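Long-range contacts in NAD(FAD)-dependent dehydrogenase, NirB-family (N-terminal domain) (Clostridium acetobutylicum, PDB 3KLJ), which catalyses NADH-dependent reduction of rubredoxin through a bound FAD, feeding electrons by way of rubredoxin to the dioxygen-scavenging proteins of an obligate anaerobe: residues Lys8-Gly16 with Glu101-Ser112; Ser23-Cys32 with Gly284-Glu294. All coordinates share one frame; numbering follows the deposited sequence. Where two conformers were deposited one is given.

Contact 1 of 2, residues Lys8-Gly16 with Glu101-Ser112; sequences KSTKILILG and EKIKYEKLIIAS. With FAD (flavin-adenine dinucleotide), chain B.
The parallel sheet of the FAD-binding domain is built here around strand 12-15, with strand 107-110 running beside it in the same direction, the two axes 4.8 Å apart and 19° out of line. Their backbones zip together: Leu13 N donates to Lys107 O, Ile109 N to Leu13 O and Leu15 N to Ile109 O, all nearly straight, the last at 2.8 Å. Lys11 O begins the ladder with two donors, Lys107 N and Glu106 N. Ahead of strand 12-15, Lys8 and Thr10 bracket Lys104 at the end of strand 102-104, giving the paired bonds Lys104 N to Lys8 O and Thr10 N to Lys104 O.

Leu13 is the centre of one face. Its CD1 lies alongside Leu108 CD1 at 3.7 Å, because Leu108 sets CG opposite its backbone N (chi1 180°) and turns that methyl back toward strand 12-15. From another side Ile103 presents CG2 to Leu13 CG at 3.8 Å, the two side chains meeting at about a right angle, while Tyr105 CB closes on Leu13 CB at 3.6 Å. On the other face Ile12 CG2 touches Ile109 CD1, beneath helix 19-28. Where the chains enter the strands, Lys11 and Glu106 run side by side, the carboxylate lying along Lys11 CG and NZ reaching OE2 only in a long salt bridge.

At the C-terminal ends the cofactor enters. Leu15 CD2 stands 3.4 Å from FAD N1A, and Gly16 CA comes within 3.2 Å of FAD O4B. Strand 12-15 leading into a glycine-rich turn beside the ADP part of FAD is the hallmark of the Rossmann-type dinucleotide fold.

Contact 2 of 2, residues Ser23-Cys32 with Gly284-Glu294; sequences SAAKAALGKC and GEVAGLNACGE
Lys31 and Glu294 both reach across with drawn-out chains: beyond CG the lysine runs extended, and Glu294 swings its CG to the far side from the backbone N (chi1 -165°), bringing OE1 to NZ. The resulting salt bridge refines to 2.5 Å between Lys31 NZ and Glu294 OE1, a length so short that its detail is doubtful, though the pairing of charges is clear. On its way the lysine crosses over Leu289, whose CD1 packs against the aliphatic CE at 3.8 Å and also meets Ala27 CB at 3.9 Å.

Further down, the segments 23-28 and 284-291 of helices 19-28 and 277-291 lie with axes only 6.9 Å apart, crossing at -40°, and small residues make this closeness possible. Ala24 CA approaches Gly284 O at 3.1 Å in a CA-H...O contact, Ala24 O lies 3.6 Å from Gly288 CA, and Ala27 CB rests on Glu285 O. Such glycine and alanine faces bring the first helix of the Rossmann-type unit, which follows the glycine-rich turn, against a helix contributed from much later in the chain to the same FAD-binding domain. Ser23 OG sits near Glu285 but spends its hydrogen bond on Asn281 O, and Glu285 likewise turns its carboxylate to Lys282.

Beyond the helix ends, Cys32 and Cys292 form a disulfide that ties the two segments covalently. Both cysteines were modelled in two conformers; in the copy described here SG lies 3.6 Å from SG, too far for a bond, and this copy's sulfur geometry is doubtful. Gly293, with positive phi, ends helix 277-291 in a Schellman motif, Glu294 N bonding to Leu289 O and Gly293 N to Asn290 O.

Overall arrangement
Contacts 1 and 2 are successive layers of one FAD-binding domain, their centres about 13 Å apart. The helices of contact 2 cover the sheet face that carries Ile12, Ile14 and Ile109: Ile14 CD1 lies 3.5 Å from Ala25 N, and Ile12 CD1 lies 3.7 Å from Ala28 CB. Beside Ile12, on the neighbouring strand, Lys107 CD packs on Ala291 O at 3.3 Å. Strand 12-15 leads through the glycine-rich turn into helix 19-28, so the first segments of both contacts form one strand-turn-helix unit. Contact 1 touches the cofactor directly, whereas in contact 2 Gly284 remains about 8 Å from the nearest FAD atom.

Contact 1 of 2, residues Lys8-Gly16 with Glu101-Ser112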
loop_
_atom_site.group_PDB
_atom_site.type_symbol
_atom_site.label_atom_id
_atom_site.label_comp_id
_atom_site.label_asym_id
_atom_site.label_seq_id
_atom_site.Cartn_x
_atom_site.Cartn_y
_atom_site.Cartn_z
ATOM N N LYS A 8 -12.924 -29.120 -10.736
ATOM C CA LYS A 8 -11.489 -29.012 -10.344
ATOM C C LYS A 8 -11.294 -28.965 -8.823
ATOM O O LYS A 8 -12.109 -28.375 -8.094
ATOM C CB LYS A 8 -10.853 -27.789 -11.012
ATOM C CG LYS A 8 -10.462 -28.010 -12.492
ATOM C CD LYS A 8 -10.731 -26.777 -13.376
ATOM C CE LYS A 8 -9.775 -25.617 -13.101
ATOM N NZ LYS A 8 -8.391 -25.917 -13.566
ATOM N N SER A 9 -10.217 -29.598 -8.358
ATOM C CA SER A 9 -9.874 -29.640 -6.940
ATOM C C SER A 9 -8.357 -29.683 -6.753
ATOM O O SER A 9 -7.660 -30.386 -7.487
ATOM C CB SER A 9 -10.522 -30.847 -6.259
ATOM O OG SER A 9 -9.777 -32.026 -6.488
ATOM N N THR A 10 -7.859 -28.924 -5.777
ATOM C CA THR A 10 -6.423 -28.849 -5.481
ATOM C C THR A 10 -6.164 -28.954 -3.985
ATOM O O THR A 10 -7.104 -28.900 -3.193
ATOM C CB THR A 10 -5.785 -27.526 -5.995
ATOM O OG1 THR A 10 -6.565 -26.403 -5.561
ATOM C CG2 THR A 10 -5.710 -27.528 -7.498
ATOM N N LYS A 11 -4.895 -29.119 -3.607
ATOM C CA LYS A 11 -4.494 -29.120 -2.201
ATOM C C LYS A 11 -4.529 -27.682 -1.670
ATOM O O LYS A 11 -5.310 -27.355 -0.767
ATOM C CB LYS A 11 -3.089 -29.721 -2.028
ATOM C CG LYS A 11 -3.016 -31.241 -1.816
ATOM C CD LYS A 11 -3.359 -32.029 -3.067
ATOM C CE LYS A 11 -2.542 -33.315 -3.160
ATOM N NZ LYS A 11 -2.607 -34.121 -1.909
ATOM N N ILE A 12 -3.681 -26.831 -2.252
ATOM C CA ILE A 12 -3.589 -25.424 -1.858
ATOM C C ILE A 12 -4.207 -24.519 -2.912
ATOM O O ILE A 12 -3.735 -24.459 -4.062
ATOM C CB ILE A 12 -2.127 -24.991 -1.592
ATOM C CG1 ILE A 12 -1.454 -25.968 -0.615
ATOM C CG2 ILE A 12 -2.072 -23.537 -1.107
ATOM C CD1 ILE A 12 -0.185 -25.451 -0.035
ATOM N N LEU A 13 -5.276 -23.839 -2.507
ATOM C CA LEU A 13 -5.928 -22.836 -3.327
ATOM C C LEU A 13 -5.500 -21.459 -2.853
ATOM O O LEU A 13 -5.654 -21.125 -1.677
ATOM C CB LEU A 13 -7.443 -22.932 -3.206
ATOM C CG LEU A 13 -8.280 -22.802 -4.481
ATOM C CD1 LEU A 13 -9.624 -22.120 -4.215
ATOM C CD2 LEU A 13 -7.530 -22.138 -5.632
ATOM N N ILE A 14 -4.965 -20.671 -3.781
ATOM C CA ILE A 14 -4.549 -19.306 -3.495
ATOM C C ILE A 14 -5.473 -18.328 -4.216
ATOM O O ILE A 14 -5.520 -18.283 -5.456
ATOM C CB ILE A 14 -3.066 -19.084 -3.868
ATOM C CG1 ILE A 14 -2.170 -19.950 -2.978
ATOM C CG2 ILE A 14 -2.673 -17.614 -3.736
ATOM C CD1 ILE A 14 -0.728 -19.967 -3.404
ATOM N N LEU A 15 -6.207 -17.554 -3.423
ATOM C CA LEU A 15 -7.180 -16.599 -3.923
ATOM C C LEU A 15 -6.543 -15.213 -4.062
ATOM O O LEU A 15 -6.402 -14.472 -3.076
ATOM C CB LEU A 15 -8.393 -16.576 -2.984
ATOM C CG LEU A 15 -9.757 -16.139 -3.513
ATOM C CD1 LEU A 15 -10.893 -16.535 -2.528
ATOM C CD2 LEU A 15 -9.780 -14.634 -3.807
ATOM N N GLY A 16 -6.158 -14.884 -5.294
ATOM C CA GLY A 16 -5.463 -13.649 -5.626
ATOM C C GLY A 16 -4.006 -13.915 -5.971
ATOM O O GLY A 16 -3.302 -14.599 -5.222
ATOM N N GLU A 101 -18.294 -21.659 -12.012
ATOM C CA GLU A 101 -17.385 -22.778 -11.786
ATOM C C GLU A 101 -16.941 -22.851 -10.317
ATOM O O GLU A 101 -16.640 -21.826 -9.696
ATOM C CB GLU A 101 -16.156 -22.594 -12.684
ATOM C CG GLU A 101 -15.501 -23.885 -13.152
ATOM C CD GLU A 101 -14.006 -23.740 -13.405
ATOM O OE1 GLU A 101 -13.301 -24.762 -13.289
ATOM O OE2 GLU A 101 -13.531 -22.618 -13.710
ATOM N N LYS A 102 -16.896 -24.062 -9.764
ATOM C CA LYS A 102 -16.444 -24.249 -8.382
ATOM C C LYS A 102 -15.098 -24.956 -8.306
ATOM O O LYS A 102 -14.788 -25.809 -9.141
ATOM C CB LYS A 102 -17.482 -25.020 -7.567
ATOM C CG LYS A 102 -18.654 -24.178 -7.112
ATOM C CD LYS A 102 -19.783 -25.056 -6.603
ATOM C CE LYS A 102 -20.992 -24.228 -6.198
ATOM N NZ LYS A 102 -21.551 -23.425 -7.328
ATOM N N ILE A 103 -14.303 -24.592 -7.301
ATOM C CA ILE A 103 -13.029 -25.261 -7.042
ATOM C C ILE A 103 -12.949 -25.758 -5.599
ATOM O O ILE A 103 -13.149 -24.987 -4.658
ATOM C CB ILE A 103 -11.814 -24.351 -7.384
ATOM C CG1 ILE A 103 -11.645 -24.239 -8.906
ATOM C CG2 ILE A 103 -10.521 -24.891 -6.755
ATOM C CD1 ILE A 103 -10.920 -22.996 -9.358
ATOM N N LYS A 104 -12.660 -27.048 -5.442
ATOM C CA LYS A 104 -12.453 -27.647 -4.128
ATOM C C LYS A 104 -11.003 -27.498 -3.682
ATOM O O LYS A 104 -10.080 -27.651 -4.484
ATOM C CB LYS A 104 -12.883 -29.124 -4.119
ATOM C CG LYS A 104 -12.877 -29.775 -2.727
ATOM C CD LYS A 104 -14.017 -30.777 -2.534
ATOM C CE LYS A 104 -13.790 -32.079 -3.295
ATOM N NZ LYS A 104 -14.863 -33.090 -3.027
ATOM N N TYR A 105 -10.817 -27.195 -2.402
ATOM C CA TYR A 105 -9.489 -27.048 -1.819
ATOM C C TYR A 105 -9.357 -27.898 -0.566
ATOM O O TYR A 105 -10.359 -28.292 0.017
ATOM C CB TYR A 105 -9.221 -25.575 -1.470
ATOM C CG TYR A 105 -10.140 -24.995 -0.406
ATOM C CD1 TYR A 105 -9.876 -25.193 0.952
ATOM C CD2 TYR A 105 -11.267 -24.244 -0.757
ATOM C CE1 TYR A 105 -10.704 -24.670 1.933
ATOM C CE2 TYR A 105 -12.104 -23.710 0.222
ATOM C CZ TYR A 105 -11.811 -23.930 1.564
ATOM O OH TYR A 105 -12.621 -23.423 2.552
ATOM N N GLU A 106 -8.120 -28.154 -0.143
ATOM C CA GLU A 106 -7.861 -28.700 1.192
ATOM C C GLU A 106 -7.489 -27.528 2.110
ATOM O O GLU A 106 -7.932 -27.454 3.258
ATOM C CB GLU A 106 -6.747 -29.751 1.165
ATOM C CG GLU A 106 -6.968 -30.894 0.171
ATOM C CD GLU A 106 -5.945 -32.022 0.316
ATOM O OE1 GLU A 106 -5.103 -31.950 1.242
ATOM O OE2 GLU A 106 -5.982 -32.981 -0.495
ATOM N N LYS A 107 -6.665 -26.621 1.592
ATOM C CA LYS A 107 -6.363 -25.358 2.266
ATOM C C LYS A 107 -6.561 -24.161 1.343
ATOM O O LYS A 107 -6.230 -24.222 0.152
ATOM C CB LYS A 107 -4.939 -25.361 2.815
ATOM C CG LYS A 107 -4.866 -25.784 4.262
ATOM C CD LYS A 107 -4.294 -27.144 4.438
ATOM C CE LYS A 107 -4.163 -27.428 5.924
ATOM N NZ LYS A 107 -3.547 -28.757 6.148
ATOM N N LEU A 108 -7.110 -23.084 1.904
ATOM C CA LEU A 108 -7.384 -21.862 1.167
ATOM C C LEU A 108 -6.553 -20.713 1.726
ATOM O O LEU A 108 -6.581 -20.438 2.931
ATOM C CB LEU A 108 -8.883 -21.514 1.231
ATOM C CG LEU A 108 -9.358 -20.246 0.498
ATOM C CD1 LEU A 108 -9.159 -20.362 -1.014
ATOM C CD2 LEU A 108 -10.808 -19.898 0.812
ATOM N N ILE A 109 -5.809 -20.043 0.852
ATOM C CA ILE A 109 -5.062 -18.858 1.257
ATOM C C ILE A 109 -5.667 -17.649 0.556
ATOM O O ILE A 109 -5.628 -17.563 -0.678
ATOM C CB ILE A 109 -3.572 -18.988 0.901
ATOM C CG1 ILE A 109 -2.955 -20.201 1.624
ATOM C CG2 ILE A 109 -2.822 -17.694 1.212
ATOM C CD1 ILE A 109 -1.521 -20.499 1.207
ATOM N N ILE A 110 -6.245 -16.739 1.335
ATOM C CA ILE A 110 -6.847 -15.516 0.780
ATOM C C ILE A 110 -5.818 -14.383 0.698
ATOM O O ILE A 110 -5.326 -13.878 1.723
ATOM C CB ILE A 110 -8.084 -15.055 1.602
ATOM C CG1 ILE A 110 -9.129 -16.168 1.673
ATOM C CG2 ILE A 110 -8.686 -13.782 0.998
ATOM C CD1 ILE A 110 -10.250 -15.918 2.712
ATOM N N ALA A 111 -5.507 -13.983 -0.532
ATOM C CA ALA A 111 -4.483 -12.982 -0.798
ATOM C C ALA A 111 -5.011 -11.973 -1.837
ATOM O O ALA A 111 -4.354 -11.669 -2.831
ATOM C CB ALA A 111 -3.204 -13.675 -1.282
ATOM N N SER A 112 -6.217 -11.468 -1.584
ATOM C CA SER A 112 -6.969 -10.687 -2.572
ATOM C C SER A 112 -6.657 -9.188 -2.530
ATOM O O SER A 112 -7.306 -8.403 -3.213
ATOM C CB SER A 112 -8.465 -10.908 -2.371
ATOM O OG SER A 112 -8.811 -10.628 -1.022
HETATM P PA FAD B . -2.369 -7.126 -4.463
HETATM O O1A FAD B . -3.504 -6.143 -4.576
HETATM O O2A FAD B . -1.066 -6.579 -4.993
HETATM O O5B FAD B . -2.751 -8.473 -5.229
HETATM C C5B FAD B . -4.004 -9.099 -5.020
HETATM C C4B FAD B . -4.476 -9.736 -6.327
HETATM O O4B FAD B . -5.675 -10.473 -6.095
HETATM C C3B FAD B . -4.810 -8.673 -7.370
HETATM O O3B FAD B . -4.144 -8.986 -8.582
HETATM C C2B FAD B . -6.317 -8.740 -7.536
HETATM O O2B FAD B . -6.726 -8.526 -8.868
HETATM C C1B FAD B . -6.628 -10.164 -7.098
HETATM N N9A FAD B . -8.003 -10.344 -6.598
HETATM C C8A FAD B . -8.759 -9.449 -5.889
HETATM N N7A FAD B . -9.962 -10.013 -5.627
HETATM C C5A FAD B . -9.985 -11.256 -6.150
HETATM C C6A FAD B . -10.965 -12.249 -6.173
HETATM N N6A FAD B . -12.225 -11.953 -5.849
HETATM N N1A FAD B . -10.688 -13.446 -6.811
HETATM C C2A FAD B . -9.463 -13.658 -7.415
HETATM N N3A FAD B . -8.503 -12.665 -7.397
HETATM C C4A FAD B . -8.758 -11.480 -6.767
HETATM N N1 FAD B . 3.864 -0.634 -0.975
HETATM C C2 FAD B . 5.051 -0.330 -0.345
HETATM O O2 FAD B . 5.393 -0.972 0.634
HETATM N N3 FAD B . 5.872 0.670 -0.823
HETATM C C4 FAD B . 5.499 1.389 -1.934
HETATM O O4 FAD B . 6.249 2.288 -2.327
HETATM C C4X FAD B . 4.287 1.103 -2.579
HETATM N N5 FAD B . 3.892 1.807 -3.706
HETATM C C5X FAD B . 2.699 1.514 -4.339
HETATM C C6 FAD B . 2.304 2.234 -5.474
HETATM C C7 FAD B . 1.094 1.915 -6.112
HETATM C C7M FAD B . 0.665 2.684 -7.327
HETATM C C8 FAD B . 0.284 0.896 -5.611
HETATM C C8M FAD B . -1.024 0.538 -6.271
HETATM C C9 FAD B . 0.680 0.191 -4.480
HETATM C C9A FAD B . 1.888 0.492 -3.844
HETATM N N10 FAD B . 2.283 -0.225 -2.716
HETATM C C10 FAD B . 3.476 0.079 -2.089
HETATM C "C1'" FAD B . 1.407 -1.303 -2.167
HETATM C "C2'" FAD B . 1.839 -2.687 -2.602
HETATM O "O2'" FAD B . 1.677 -2.785 -4.003
HETATM C "C3'" FAD B . 0.941 -3.679 -1.890
HETATM O "O3'" FAD B . 1.201 -3.638 -0.499
HETATM C "C4'" FAD B . 1.129 -5.109 -2.369
HETATM O "O4'" FAD B . 0.918 -5.195 -3.773
HETATM C "C5'" FAD B . 0.099 -5.987 -1.671
HETATM O "O5'" FAD B . 0.160 -7.257 -2.268
HETATM P P FAD B . -1.077 -8.246 -2.142
HETATM O O1P FAD B . -0.721 -9.558 -2.822
HETATM O O2P FAD B . -1.519 -8.391 -0.707
HETATM O O3P FAD B . -2.296 -7.509 -2.902
#

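Contact 2 of 2, residues Ser23-Cys32 with Gly284-Glu294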
loop_
_atom_site.group_PDB
_atom_site.type_symbol
_atom_site.label_atom_id
_atom_site.label_comp_id
_atom_site.label_asym_id
_atom_site.label_seq_id
_atom_site.Cartn_x
_atom_site.Cartn_y
_atom_site.Cartn_z
ATOM N N SER A 23 4.120 -15.084 -3.003
ATOM C CA SER A 23 4.968 -15.508 -1.892
ATOM C C SER A 23 4.455 -16.792 -1.232
ATOM O O SER A 23 5.243 -17.653 -0.846
ATOM C CB SER A 23 5.107 -14.392 -0.859
ATOM O OG SER A 23 6.052 -14.751 0.133
ATOM N N ALA A 24 3.133 -16.931 -1.112
ATOM C CA ALA A 24 2.556 -18.176 -0.566
ATOM C C ALA A 24 2.841 -19.380 -1.470
ATOM O O ALA A 24 3.239 -20.443 -0.987
ATOM C CB ALA A 24 1.070 -18.033 -0.331
ATOM N N ALA A 25 2.632 -19.210 -2.775
ATOM C CA ALA A 25 2.923 -20.270 -3.754
ATOM C C ALA A 25 4.379 -20.703 -3.648
ATOM O O ALA A 25 4.665 -21.893 -3.455
ATOM C CB ALA A 25 2.585 -19.823 -5.174
ATOM N N LYS A 26 5.284 -19.725 -3.735
ATOM C CA LYS A 26 6.721 -19.961 -3.592
ATOM C C LYS A 26 7.071 -20.702 -2.294
ATOM O O LYS A 26 7.887 -21.619 -2.302
ATOM C CB LYS A 26 7.490 -18.641 -3.679
ATOM C CG LYS A 26 9.008 -18.776 -3.518
ATOM C CD LYS A 26 9.697 -17.403 -3.587
ATOM C CE LYS A 26 11.170 -17.509 -3.219
ATOM N NZ LYS A 26 11.915 -16.244 -3.533
ATOM N N ALA A 27 6.450 -20.299 -1.189
ATOM C CA ALA A 27 6.659 -20.947 0.105
ATOM C C ALA A 27 6.137 -22.391 0.129
ATOM O O ALA A 27 6.770 -23.269 0.705
ATOM C CB ALA A 27 6.026 -20.127 1.222
ATOM N N ALA A 28 4.991 -22.621 -0.509
ATOM C CA ALA A 28 4.377 -23.954 -0.594
ATOM C C ALA A 28 5.168 -24.940 -1.464
ATOM O O ALA A 28 4.997 -26.157 -1.336
ATOM C CB ALA A 28 2.944 -23.834 -1.108
ATOM N N LEU A 29 6.017 -24.409 -2.350
ATOM C CA LEU A 29 6.824 -25.220 -3.282
ATOM C C LEU A 29 7.717 -26.249 -2.603
ATOM O O LEU A 29 8.333 -25.973 -1.570
ATOM C CB LEU A 29 7.697 -24.326 -4.167
ATOM C CG LEU A 29 7.226 -24.062 -5.592
ATOM C CD1 LEU A 29 8.089 -22.981 -6.231
ATOM C CD2 LEU A 29 7.272 -25.355 -6.413
ATOM N N GLY A 30 7.785 -27.434 -3.199
ATOM C CA GLY A 30 8.568 -28.542 -2.656
ATOM C C GLY A 30 7.875 -29.225 -1.492
ATOM O O GLY A 30 7.932 -30.450 -1.365
ATOM N N LYS A 31 7.215 -28.433 -0.651
ATOM C CA LYS A 31 6.535 -28.952 0.527
ATOM C C LYS A 31 5.163 -29.540 0.161
ATOM O O LYS A 31 4.829 -30.648 0.588
ATOM C CB LYS A 31 6.418 -27.870 1.606
ATOM C CG LYS A 31 7.575 -26.887 1.622
ATOM C CD LYS A 31 7.694 -26.138 2.936
ATOM C CE LYS A 31 9.080 -25.507 3.030
ATOM N NZ LYS A 31 9.458 -25.138 4.418
ATOM N N CYS A 32 4.373 -28.782 -0.602
ATOM C CA CYS A 32 3.121 -29.298 -1.160
ATOM C C CYS A 32 3.235 -29.417 -2.667
ATOM O O CYS A 32 3.990 -28.683 -3.310
ATOM C CB CYS A 32 1.913 -28.446 -0.767
ATOM S SG CYS A 32 0.706 -29.332 0.256
ATOM N N GLY A 284 2.562 -13.588 3.099
ATOM C CA GLY A 284 2.327 -14.620 2.079
ATOM C C GLY A 284 3.166 -15.867 2.327
ATOM O O GLY A 284 2.657 -16.990 2.294
ATOM N N GLU A 285 4.455 -15.661 2.587
ATOM C CA GLU A 285 5.365 -16.741 2.952
ATOM C C GLU A 285 4.880 -17.563 4.173
ATOM O O GLU A 285 4.815 -18.792 4.112
ATOM C CB GLU A 285 6.764 -16.179 3.198
ATOM C CG GLU A 285 7.760 -17.226 3.676
ATOM C CD GLU A 285 9.120 -16.660 4.031
ATOM O OE1 GLU A 285 9.265 -15.429 4.224
ATOM O OE2 GLU A 285 10.058 -17.469 4.124
ATOM N N VAL A 286 4.541 -16.889 5.270
ATOM C CA VAL A 286 4.076 -17.587 6.489
ATOM C C VAL A 286 2.801 -18.415 6.220
ATOM O O VAL A 286 2.693 -19.561 6.668
ATOM C CB VAL A 286 3.925 -16.611 7.692
ATOM C CG1 VAL A 286 3.132 -17.249 8.859
ATOM C CG2 VAL A 286 5.296 -16.160 8.186
ATOM N N ALA A 287 1.868 -17.837 5.464
ATOM C CA ALA A 287 0.637 -18.522 5.081
ATOM C C ALA A 287 0.885 -19.798 4.267
ATOM O O ALA A 287 0.270 -20.829 4.539
ATOM C CB ALA A 287 -0.301 -17.564 4.321
ATOM N N GLY A 288 1.757 -19.714 3.253
ATOM C CA GLY A 288 2.089 -20.871 2.424
ATOM C C GLY A 288 2.716 -21.996 3.236
ATOM O O GLY A 288 2.349 -23.171 3.084
ATOM N N LEU A 289 3.662 -21.617 4.096
ATOM C CA LEU A 289 4.366 -22.525 5.010
ATOM C C LEU A 289 3.411 -23.254 5.958
ATOM O O LEU A 289 3.517 -24.472 6.144
ATOM C CB LEU A 289 5.400 -21.729 5.828
ATOM C CG LEU A 289 6.918 -21.752 5.544
ATOM C CD1 LEU A 289 7.361 -22.337 4.176
ATOM C CD2 LEU A 289 7.540 -20.367 5.780
ATOM N N ASN A 290 2.488 -22.504 6.560
ATOM C CA ASN A 290 1.508 -23.070 7.495
ATOM C C ASN A 290 0.498 -23.974 6.786
ATOM O O ASN A 290 0.158 -25.050 7.287
ATOM C CB ASN A 290 0.785 -21.956 8.259
ATOM C CG ASN A 290 1.537 -21.503 9.498
ATOM O OD1 ASN A 290 1.413 -22.101 10.573
ATOM N ND2 ASN A 290 2.289 -20.433 9.367
ATOM N N ALA A 291 0.037 -23.532 5.612
ATOM C CA ALA A 291 -0.874 -24.316 4.770
ATOM C C ALA A 291 -0.268 -25.672 4.392
ATOM O O ALA A 291 -0.998 -26.635 4.131
ATOM C CB ALA A 291 -1.244 -23.544 3.533
ATOM N N CYS A 292 1.060 -25.737 4.387
ATOM C CA CYS A 292 1.766 -26.988 4.134
ATOM C C CYS A 292 2.224 -27.671 5.430
ATOM O O CYS A 292 3.048 -28.584 5.408
ATOM C CB CYS A 292 2.940 -26.763 3.185
ATOM S SG CYS A 292 3.422 -28.269 2.334
ATOM N N GLY A 293 1.671 -27.235 6.557
ATOM C CA GLY A 293 1.903 -27.900 7.843
ATOM C C GLY A 293 3.176 -27.540 8.589
ATOM O O GLY A 293 3.657 -28.323 9.408
ATOM N N GLU A 294 3.721 -26.359 8.314
ATOM C CA GLU A 294 4.877 -25.846 9.041
ATOM C C GLU A 294 4.458 -24.607 9.840
ATOM O O GLU A 294 4.149 -23.554 9.253
ATOM C CB GLU A 294 5.992 -25.507 8.054
ATOM C CG GLU A 294 7.344 -25.314 8.690
ATOM C CD GLU A 294 8.323 -24.658 7.750
ATOM O OE1 GLU A 294 8.735 -25.311 6.763
ATOM O OE2 GLU A 294 8.686 -23.490 8.004
#